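PDB 6EVU: PrgB from Enterococcus faecalis, which promotes aggregation, biofilm formation and conjugation by binding and compacting DNA; this chain is the adhesin domain of that antigen I/II family protein. Local coordinates for residues Phe51-Lys59 / Thr70-Gly78. Residues are numbered along the deposited sequence; the frame is centred on the assembly and turned at random.
With PO4 (phosphate ion), chain B.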
# COMPACT_ATOMS: atom_id res chain seq x y z
N PHE A 51 -20.81 2.21 -2.72
CA PHE A 51 -20.33 3.31 -1.87
C PHE A 51 -20.82 3.12 -0.45
O PHE A 51 -21.93 2.62 -0.23
CB PHE A 51 -20.81 4.67 -2.38
CG PHE A 51 -20.21 5.05 -3.70
CD1 PHE A 51 -20.92 4.82 -4.88
CD2 PHE A 51 -18.91 5.56 -3.78
CE1 PHE A 51 -20.37 5.13 -6.10
CE2 PHE A 51 -18.35 5.89 -5.03
CZ PHE A 51 -19.07 5.67 -6.17
N ILE A 52 -19.98 3.49 0.52
CA ILE A 52 -20.35 3.52 1.94
C ILE A 52 -20.68 4.95 2.31
O ILE A 52 -19.85 5.86 2.13
CB ILE A 52 -19.22 2.98 2.82
CG1 ILE A 52 -18.91 1.55 2.38
CG2 ILE A 52 -19.61 3.09 4.31
CD1 ILE A 52 -17.54 1.00 2.96
N LYS A 53 -21.88 5.17 2.80
CA LYS A 53 -22.23 6.49 3.31
C LYS A 53 -21.28 6.90 4.43
O LYS A 53 -21.01 6.12 5.35
CB LYS A 53 -23.67 6.51 3.88
CG LYS A 53 -24.74 6.00 2.99
CD LYS A 53 -26.03 5.92 3.80
CE LYS A 53 -27.08 6.79 3.19
NZ LYS A 53 -28.40 6.39 3.76
N ALA A 54 -20.78 8.15 4.35
CA ALA A 54 -19.95 8.72 5.40
C ALA A 54 -20.59 8.56 6.77
O ALA A 54 -19.89 8.27 7.75
CB ALA A 54 -19.67 10.20 5.10
N THR A 55 -21.92 8.74 6.86
CA THR A 55 -22.56 8.62 8.17
C THR A 55 -22.51 7.19 8.71
O THR A 55 -22.53 7.01 9.93
CB THR A 55 -23.99 9.15 8.12
OG1 THR A 55 -24.76 8.44 7.15
CG2 THR A 55 -23.95 10.59 7.70
N ASP A 56 -22.43 6.18 7.83
CA ASP A 56 -22.20 4.81 8.29
C ASP A 56 -20.73 4.59 8.56
O ASP A 56 -20.34 3.97 9.57
CB ASP A 56 -22.70 3.80 7.25
CG ASP A 56 -24.22 3.82 7.12
OD1 ASP A 56 -24.94 4.03 8.14
OD2 ASP A 56 -24.72 3.64 5.98
N PHE A 57 -19.88 5.11 7.69
CA PHE A 57 -18.46 4.90 7.87
C PHE A 57 -17.95 5.54 9.16
O PHE A 57 -17.03 5.03 9.81
CB PHE A 57 -17.70 5.46 6.67
CG PHE A 57 -16.22 5.38 6.84
CD1 PHE A 57 -15.55 4.17 6.70
CD2 PHE A 57 -15.49 6.51 7.24
CE1 PHE A 57 -14.18 4.09 6.93
CE2 PHE A 57 -14.11 6.43 7.45
CZ PHE A 57 -13.48 5.20 7.33
N ASN A 58 -18.50 6.70 9.54
CA ASN A 58 -17.94 7.43 10.67
C ASN A 58 -18.37 6.89 12.03
O ASN A 58 -17.85 7.35 13.05
CB ASN A 58 -18.28 8.92 10.54
CG ASN A 58 -17.38 9.61 9.56
OD1 ASN A 58 -16.21 9.26 9.45
ND2 ASN A 58 -17.91 10.59 8.84
N LYS A 59 -19.28 5.91 12.08
CA LYS A 59 -19.74 5.41 13.36
C LYS A 59 -18.76 4.43 13.95
O LYS A 59 -18.26 3.52 13.27
CB LYS A 59 -21.07 4.73 13.18
CG LYS A 59 -22.14 5.73 12.92
CD LYS A 59 -23.43 5.03 12.67
CE LYS A 59 -24.61 5.95 12.71
NZ LYS A 59 -25.75 5.01 12.55
N THR A 70 -9.58 2.82 13.18
CA THR A 70 -10.64 2.24 13.98
C THR A 70 -11.94 2.23 13.18
O THR A 70 -12.66 1.24 13.19
CB THR A 70 -10.78 3.01 15.29
OG1 THR A 70 -9.58 2.81 16.08
CG2 THR A 70 -11.98 2.48 16.11
N LYS A 71 -12.23 3.33 12.47
CA LYS A 71 -13.40 3.36 11.60
C LYS A 71 -13.36 2.27 10.53
O LYS A 71 -14.42 1.72 10.16
CB LYS A 71 -13.53 4.75 10.95
CG LYS A 71 -13.91 5.82 11.98
CD LYS A 71 -13.94 7.20 11.31
CE LYS A 71 -14.30 8.30 12.34
NZ LYS A 71 -14.41 9.60 11.57
N LEU A 72 -12.19 2.00 9.99
CA LEU A 72 -12.02 0.96 8.99
C LEU A 72 -12.28 -0.45 9.50
O LEU A 72 -12.77 -1.27 8.77
CB LEU A 72 -10.65 1.04 8.35
CG LEU A 72 -10.48 2.16 7.34
CD1 LEU A 72 -9.02 2.39 7.04
CD2 LEU A 72 -11.25 1.85 6.08
N ARG A 73 -11.92 -0.72 10.75
CA ARG A 73 -12.04 -2.06 11.28
C ARG A 73 -13.42 -2.48 11.79
O ARG A 73 -13.61 -2.77 12.95
CB ARG A 73 -10.99 -2.29 12.37
CG ARG A 73 -9.57 -2.25 11.87
CD ARG A 73 -8.58 -2.68 12.93
NE ARG A 73 -8.80 -1.90 14.13
CZ ARG A 73 -8.15 -0.79 14.42
NH1 ARG A 73 -7.20 -0.33 13.64
NH2 ARG A 73 -8.45 -0.15 15.52
N LYS A 74 -14.36 -2.50 10.88
CA LYS A 74 -15.71 -2.95 11.11
C LYS A 74 -16.17 -3.61 9.82
O LYS A 74 -15.67 -3.32 8.75
CB LYS A 74 -16.64 -1.84 11.60
CG LYS A 74 -16.86 -0.68 10.67
CD LYS A 74 -17.93 0.24 11.22
CE LYS A 74 -17.96 1.58 10.50
NZ LYS A 74 -16.87 2.45 10.97
N ASP A 75 -17.11 -4.52 9.93
CA ASP A 75 -17.59 -5.25 8.76
C ASP A 75 -18.73 -4.45 8.16
O ASP A 75 -19.78 -4.30 8.79
CB ASP A 75 -18.06 -6.64 9.21
CG ASP A 75 -18.36 -7.55 8.04
OD1 ASP A 75 -18.60 -7.07 6.93
OD2 ASP A 75 -18.32 -8.77 8.24
N MET A 76 -18.53 -3.94 6.95
CA MET A 76 -19.57 -3.16 6.28
C MET A 76 -20.25 -3.94 5.16
O MET A 76 -20.94 -3.33 4.34
CB MET A 76 -18.99 -1.86 5.74
CG MET A 76 -18.43 -1.00 6.84
SD MET A 76 -19.64 -0.48 8.06
CE MET A 76 -20.41 0.97 7.31
N GLY A 77 -20.02 -5.25 5.08
CA GLY A 77 -20.75 -6.05 4.10
C GLY A 77 -22.24 -5.87 4.33
O GLY A 77 -22.70 -6.01 5.45
N GLY A 78 -22.97 -5.48 3.30
CA GLY A 78 -24.39 -5.19 3.49
C GLY A 78 -24.70 -3.86 4.15
O GLY A 78 -25.87 -3.57 4.41
P PO4 B . -9.53 -4.65 16.76
O1 PO4 B . -8.17 -4.21 17.27
O2 PO4 B . -9.31 -5.90 15.90
O3 PO4 B . -10.40 -5.02 17.94
O4 PO4 B . -10.30 -3.61 15.99
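Lys74 reaches across to the carbonyl oxygens of Phe57 and Lys59 and shows how one ammonium group can tie together backbone carbonyls from two segments. Its NZ donates to Phe57 O at 2.8 Å and to Lys59 O at 2.9 Å, and also to Lys71 O at 2.7 Å in its own segment. The grip is uneven in direction: NZ stands 41° above the Phe57 carbonyl plane, yet it meets Lys71 O in plane, on a lone pair. A bend at the last torsion (chi4 -78°) turns the amine into this cluster of three oxygens, which probably stabilises its positive charge. Lys71 makes a second polar link, its extended chain carrying NZ to Asn58 OD1 at 2.8 Å, well above the plane of that amide.

The aliphatic part of Lys71, together with Leu72, packs on the Phe57 ring. Lys71 CB sits over one face in a CH-pi contact, 4.1 Å from the centroid, while Leu72 CD2 meets the ring edge at CE1. Met76, bent at chi2 and chi3, brings its methyl CE against Asp56 CB at 3.6 Å and Ile52 CG2 at 3.8 Å.

Within this glucan-binding protein C-like domain, the contact joins helix 54-57 to the end of helix 68-72. Phe57 and Met76 also rest on strand 145-150, through Val148 and Asn146 respectively, Ile52 touches strand 99-104 at Ala101, and Leu72 packs on Ala299 of strand 299-302.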